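Local coordinates for tungstate ABC transporter, periplasmic tungstate-binding protein (Geobacter sulfurreducens, PDB 3LR1) that probably captures tungstate in the periplasm and delivers it to the membrane components of an ABC importer, at residues D133-A138 / G144-E149; K92-G97 / R165-T170. All blocks are in the same frame, centred on the assembly; numbering follows the deposited sequence.

Interaction 1: residues D133-A138 / G144-E149; sequences DLWKSA and GNWYVE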
loop_
_atom_site.group_PDB
_atom_site.type_symbol
_atom_site.label_atom_id
_atom_site.label_comp_id
_atom_site.label_asym_id
_atom_site.label_seq_id
_atom_site.Cartn_x
_atom_site.Cartn_y
_atom_site.Cartn_z
ATOM N N ASP A 133 -2.637 -4.491 -14.058
ATOM C CA ASP A 133 -2.021 -3.670 -15.111
ATOM C C ASP A 133 -0.838 -4.374 -15.735
ATOM O O ASP A 133 -0.659 -4.288 -16.952
ATOM C CB ASP A 133 -1.611 -2.277 -14.592
ATOM C CG ASP A 133 -2.826 -1.403 -14.245
ATOM O OD1 ASP A 133 -3.986 -1.769 -14.606
ATOM O OD2 ASP A 133 -2.612 -0.362 -13.559
ATOM N N LEU A 134 -0.037 -5.071 -14.911
ATOM C CA LEU A 134 1.153 -5.762 -15.396
ATOM C C LEU A 134 0.807 -7.018 -16.174
ATOM O O LEU A 134 1.385 -7.245 -17.207
ATOM C CB LEU A 134 2.085 -6.151 -14.259
ATOM C CG LEU A 134 2.866 -5.099 -13.488
ATOM C CD1 LEU A 134 3.457 -5.782 -12.229
ATOM C CD2 LEU A 134 3.960 -4.421 -14.354
ATOM N N TRP A 135 -0.108 -7.851 -15.688
ATOM C CA TRP A 135 -0.668 -8.922 -16.556
ATOM C C TRP A 135 -1.132 -8.396 -17.945
ATOM O O TRP A 135 -0.779 -8.952 -18.982
ATOM C CB TRP A 135 -1.800 -9.678 -15.871
ATOM C CG TRP A 135 -1.353 -10.592 -14.750
ATOM C CD1 TRP A 135 -1.750 -10.532 -13.449
ATOM C CD2 TRP A 135 -0.451 -11.705 -14.835
ATOM N NE1 TRP A 135 -1.184 -11.542 -12.724
ATOM C CE2 TRP A 135 -0.337 -12.247 -13.542
ATOM C CE3 TRP A 135 0.286 -12.290 -15.882
ATOM C CZ2 TRP A 135 0.476 -13.333 -13.268
ATOM C CZ3 TRP A 135 1.073 -13.361 -15.606
ATOM C CH2 TRP A 135 1.178 -13.872 -14.318
ATOM N N LYS A 136 -1.889 -7.312 -17.962
ATOM C CA LYS A 136 -2.358 -6.740 -19.219
ATOM C C LYS A 136 -1.202 -6.271 -20.131
ATOM O O LYS A 136 -1.236 -6.521 -21.321
ATOM C CB LYS A 136 -3.340 -5.580 -18.946
ATOM C CG LYS A 136 -4.263 -5.246 -20.120
ATOM C CD LYS A 136 -4.998 -3.906 -19.899
ATOM C CE LYS A 136 -6.477 -3.994 -20.329
ATOM N NZ LYS A 136 -7.099 -2.631 -20.553
ATOM N N SER A 137 -0.175 -5.621 -19.565
ATOM C CA SER A 137 1.062 -5.228 -20.296
ATOM C C SER A 137 1.844 -6.429 -20.817
ATOM O O SER A 137 2.522 -6.344 -21.848
ATOM C CB SER A 137 1.997 -4.405 -19.389
ATOM O OG SER A 137 1.450 -3.131 -19.033
ATOM N N ALA A 138 1.770 -7.546 -20.093
ATOM C CA ALA A 138 2.375 -8.801 -20.560
ATOM C C ALA A 138 1.516 -9.439 -21.659
ATOM O O ALA A 138 1.930 -10.420 -22.307
ATOM C CB ALA A 138 2.552 -9.777 -19.419
ATOM N N GLY A 144 -5.574 -20.448 -14.647
ATOM C CA GLY A 144 -4.822 -21.677 -14.472
ATOM C C GLY A 144 -5.264 -22.335 -13.197
ATOM O O GLY A 144 -6.428 -22.199 -12.774
ATOM N N ASN A 145 -4.361 -23.081 -12.593
ATOM C CA ASN A 145 -4.514 -23.387 -11.193
ATOM C C ASN A 145 -3.491 -22.629 -10.420
ATOM O O ASN A 145 -3.698 -22.279 -9.261
ATOM C CB ASN A 145 -4.305 -24.862 -10.930
ATOM C CG ASN A 145 -4.489 -25.201 -9.469
ATOM O OD1 ASN A 145 -3.543 -25.608 -8.807
ATOM N ND2 ASN A 145 -5.695 -24.976 -8.948
ATOM N N TRP A 146 -2.356 -22.448 -11.080
ATOM C CA TRP A 146 -1.200 -21.762 -10.527
ATOM C C TRP A 146 -1.599 -20.346 -10.046
ATOM O O TRP A 146 -1.015 -19.847 -9.116
ATOM C CB TRP A 146 -0.059 -21.758 -11.579
ATOM C CG TRP A 146 -0.465 -21.011 -12.789
ATOM C CD1 TRP A 146 -1.117 -21.508 -13.883
ATOM C CD2 TRP A 146 -0.317 -19.610 -13.009
ATOM N NE1 TRP A 146 -1.372 -20.499 -14.768
ATOM C CE2 TRP A 146 -0.867 -19.326 -14.266
ATOM C CE3 TRP A 146 0.262 -18.576 -12.279
ATOM C CZ2 TRP A 146 -0.893 -18.034 -14.790
ATOM C CZ3 TRP A 146 0.244 -17.308 -12.800
ATOM C CH2 TRP A 146 -0.328 -17.045 -14.041
ATOM N N TYR A 147 -2.604 -19.727 -10.676
ATOM C CA TYR A 147 -3.018 -18.344 -10.354
ATOM C C TYR A 147 -4.028 -18.291 -9.228
ATOM O O TYR A 147 -5.201 -18.609 -9.440
ATOM C CB TYR A 147 -3.655 -17.711 -11.578
ATOM C CG TYR A 147 -3.955 -16.279 -11.334
ATOM C CD1 TYR A 147 -2.906 -15.376 -11.132
ATOM C CD2 TYR A 147 -5.242 -15.813 -11.255
ATOM C CE1 TYR A 147 -3.136 -14.074 -10.888
ATOM C CE2 TYR A 147 -5.469 -14.453 -11.010
ATOM C CZ TYR A 147 -4.387 -13.603 -10.824
ATOM O OH TYR A 147 -4.544 -12.249 -10.586
ATOM N N VAL A 148 -3.584 -17.920 -8.028
ATOM C CA VAL A 148 -4.465 -17.918 -6.850
ATOM C C VAL A 148 -4.911 -16.531 -6.467
ATOM O O VAL A 148 -4.089 -15.608 -6.428
ATOM C CB VAL A 148 -3.744 -18.450 -5.622
ATOM C CG1 VAL A 148 -4.748 -18.559 -4.453
ATOM C CG2 VAL A 148 -3.057 -19.767 -5.948
ATOM N N GLU A 149 -6.178 -16.362 -6.137
ATOM C CA GLU A 149 -6.658 -15.042 -5.737
ATOM C C GLU A 149 -6.995 -15.076 -4.257
ATOM O O GLU A 149 -8.000 -15.635 -3.884
ATOM C CB GLU A 149 -7.885 -14.679 -6.568
ATOM C CG GLU A 149 -7.681 -14.821 -8.082
ATOM C CD GLU A 149 -8.821 -14.208 -8.834
ATOM O OE1 GLU A 149 -9.919 -14.815 -8.833
ATOM O OE2 GLU A 149 -8.631 -13.106 -9.388
#
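The aromatic cluster of Trp135, Trp146 and Tyr147 fills the angle between the helix and the second strand of a beta-alpha-beta unit made of strand 118-120, helix 126-137 and strand 147-149. Trp135 leaves the helix toward the strand segment, and the Trp146 indole reaches out from that segment to meet it. The two benzo rings meet at their far corners, Trp135 CH2 lying 3.5 Å from Trp146 CH2. Trp135 CZ2 also sits in the plane of the Trp146 ring, at its edge, yet the six-membered rings are inclined at 61° with centroids 5.7 Å apart, an oblique pair. Tyr147, whose CG is anti to the backbone N (chi1 -174°), runs alongside the five-membered ring of Trp135, and its CE1 comes to 3.7 Å from Trp135 NE1. Here the planes are nearly perpendicular, at 85°. Tyr147 CB lies 3.9 Å above one face of the Trp146 ring, displaced toward its rim. The polar ends converge outside the two segments: Trp135 NE1 and Tyr147 OH both hydrogen-bond to Glu131 OE2, one helical turn before Trp135. Replacing Trp135 with an alanine would probably open a gap beside Trp146 and leave Glu131 OE2 with one donor fewer. Helix 104-114 adds Leu108 and Ala112 against Trp135. The arrangement is that of a helix packed against a strand within a beta-alpha-beta unit, as in the alpha/beta lobes of periplasmic binding proteins.

Interaction 2: residues K92-G97 / R165-T170; sequences KNDPAG and RAYTLT
The Tyr167 ring receives Asp94 OD1 at its edge, in plane, whereas Ala96 CB and Pro95 CD approach the ring obliquely. Its hydroxyl is held by a type I beta turn, Asp94 to Gly97, in the loop that follows strand 78-90; the turn closes through Gly97 N to Asp94 O at 3.0 Å. In segment 165-170, Tyr167 has CG anti to the carbonyl carbon, and this chi1 of -63° carries the hydroxyl to the turn. There OH donates to Asp94 OD1 over 2.6 Å, on the oxygen's anti lone pair, and accepts from Ala96 N at 2.8 Å with an N-H...O angle of 154°. Donating and accepting at once, the phenol oxygen is gripped by two bonds that fix its position against the turn. The carboxylate plane stands 74° from the ring plane, and its two oxygens also receive the backbone N-H groups of Ile98 and Ala99, so a single aspartate binds both the tyrosine and the residues after the turn. Such charge-assisted bonding would probably favour the ionised carboxylate. The Ala96 methyl packs a little farther off: CB lies 3.3 Å from Tyr167 OH and 3.7 Å from Tyr167 CZ.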
loop_
_atom_site.group_PDB
_atom_site.type_symbol
_atom_site.label_atom_id
_atom_site.label_comp_id
_atom_site.label_asym_id
_atom_site.label_seq_id
_atom_site.Cartn_x
_atom_site.Cartn_y
_atom_site.Cartn_z
ATOM N N LYS A 92 13.952 -19.120 -2.722
ATOM C CA LYS A 92 15.299 -18.699 -3.016
ATOM C C LYS A 92 15.993 -19.445 -4.144
ATOM O O LYS A 92 17.011 -19.018 -4.617
ATOM C CB LYS A 92 16.157 -18.643 -1.776
ATOM C CG LYS A 92 16.708 -19.934 -1.273
ATOM C CD LYS A 92 17.660 -19.600 -0.194
ATOM C CE LYS A 92 18.059 -20.768 0.639
ATOM N NZ LYS A 92 19.511 -20.675 0.864
ATOM N N ASN A 93 15.389 -20.536 -4.581
ATOM C CA ASN A 93 15.876 -21.320 -5.699
ATOM C C ASN A 93 15.107 -21.101 -7.006
ATOM O O ASN A 93 15.294 -21.797 -7.962
ATOM C CB ASN A 93 15.937 -22.800 -5.309
ATOM C CG ASN A 93 14.662 -23.494 -5.508
ATOM O OD1 ASN A 93 14.630 -24.605 -5.955
ATOM N ND2 ASN A 93 13.601 -22.841 -5.198
ATOM N N ASP A 94 14.216 -20.129 -6.997
ATOM C CA ASP A 94 13.635 -19.541 -8.169
ATOM C C ASP A 94 13.442 -20.519 -9.299
ATOM O O ASP A 94 14.116 -20.430 -10.267
ATOM C CB ASP A 94 14.542 -18.386 -8.600
ATOM C CG ASP A 94 14.028 -17.640 -9.788
ATOM O OD1 ASP A 94 12.903 -17.803 -10.168
ATOM O OD2 ASP A 94 14.796 -16.917 -10.359
ATOM N N PRO A 95 12.497 -21.433 -9.173
ATOM C CA PRO A 95 12.312 -22.489 -10.185
ATOM C C PRO A 95 11.886 -21.958 -11.546
ATOM O O PRO A 95 12.203 -22.583 -12.583
ATOM C CB PRO A 95 11.180 -23.343 -9.613
ATOM C CG PRO A 95 11.080 -22.999 -8.203
ATOM C CD PRO A 95 11.642 -21.657 -7.987
ATOM N N ALA A 96 11.159 -20.844 -11.543
ATOM C CA ALA A 96 10.724 -20.224 -12.775
ATOM C C ALA A 96 11.844 -19.390 -13.439
ATOM O O ALA A 96 11.716 -18.956 -14.574
ATOM C CB ALA A 96 9.461 -19.388 -12.520
ATOM N N GLY A 97 12.945 -19.176 -12.722
ATOM C CA GLY A 97 14.075 -18.424 -13.245
ATOM C C GLY A 97 13.739 -16.980 -13.503
ATOM O O GLY A 97 14.212 -16.373 -14.472
ATOM N N ARG A 165 5.359 -21.974 -1.250
ATOM C CA ARG A 165 6.572 -21.768 -2.044
ATOM C C ARG A 165 6.248 -21.184 -3.413
ATOM O O ARG A 165 6.706 -21.674 -4.479
ATOM C CB ARG A 165 7.350 -23.077 -2.112
ATOM C CG ARG A 165 8.017 -23.284 -0.764
ATOM C CD ARG A 165 7.814 -24.620 -0.386
ATOM N NE ARG A 165 8.242 -25.474 -1.497
ATOM C CZ ARG A 165 7.711 -26.661 -1.800
ATOM N NH1 ARG A 165 6.711 -27.163 -1.069
ATOM N NH2 ARG A 165 8.198 -27.329 -2.844
ATOM N N ALA A 166 5.438 -20.136 -3.342
ATOM C CA ALA A 166 4.879 -19.442 -4.502
ATOM C C ALA A 166 5.611 -18.118 -4.666
ATOM O O ALA A 166 6.407 -17.688 -3.794
ATOM C CB ALA A 166 3.333 -19.209 -4.342
ATOM N N TYR A 167 5.382 -17.510 -5.835
ATOM C CA TYR A 167 5.778 -16.162 -6.096
ATOM C C TYR A 167 4.594 -15.239 -5.789
ATOM O O TYR A 167 3.443 -15.645 -5.794
ATOM C CB TYR A 167 6.168 -16.008 -7.563
ATOM C CG TYR A 167 7.341 -16.813 -8.019
ATOM C CD1 TYR A 167 8.593 -16.215 -8.161
ATOM C CD2 TYR A 167 7.209 -18.144 -8.419
ATOM C CE1 TYR A 167 9.684 -16.935 -8.623
ATOM C CE2 TYR A 167 8.321 -18.863 -8.891
ATOM C CZ TYR A 167 9.544 -18.249 -8.996
ATOM O OH TYR A 167 10.667 -18.950 -9.486
ATOM N N THR A 168 4.901 -13.991 -5.495
ATOM C CA THR A 168 3.904 -12.976 -5.326
ATOM C C THR A 168 4.509 -11.602 -5.611
ATOM O O THR A 168 5.744 -11.396 -5.419
ATOM C CB THR A 168 3.225 -13.043 -3.902
ATOM O OG1 THR A 168 2.034 -12.228 -3.939
ATOM C CG2 THR A 168 4.148 -12.552 -2.777
ATOM N N LEU A 169 3.644 -10.683 -6.053
ATOM C CA LEU A 169 3.952 -9.300 -6.221
ATOM C C LEU A 169 3.642 -8.632 -4.885
ATOM O O LEU A 169 2.543 -8.791 -4.338
ATOM C CB LEU A 169 3.121 -8.682 -7.352
ATOM C CG LEU A 169 3.375 -7.222 -7.626
ATOM C CD1 LEU A 169 4.732 -7.030 -8.451
ATOM C CD2 LEU A 169 2.142 -6.601 -8.343
ATOM N N THR A 170 4.653 -7.967 -4.320
ATOM C CA THR A 170 4.523 -7.315 -3.019
ATOM C C THR A 170 5.121 -5.925 -3.039
ATOM O O THR A 170 6.066 -5.662 -3.758
ATOM C CB THR A 170 5.170 -8.168 -1.842
ATOM O OG1 THR A 170 4.936 -7.518 -0.581
ATOM C CG2 THR A 170 6.673 -8.359 -2.002
#

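From the N terminus, the chain leaves strand 78-90 and reaches 92-97, the first half of interaction 2. It then runs through helix 104-114, strand 118-120 and helix 126-137, where 133-138 begins interaction 1; only five residues separate this segment from 144-149, making a short loop. After helix 154-164 the chain returns at 165-170 and closes interaction 2 across 67 intervening residues. Interaction 1 is therefore nested within interaction 2. Their centres are 14 Å apart, and they touch where Leu134 CD1 packs 4.2 Å from Leu169 CD1. Strand 118-120, parallel to both 147-149 and 167-171, joins them within one sheet.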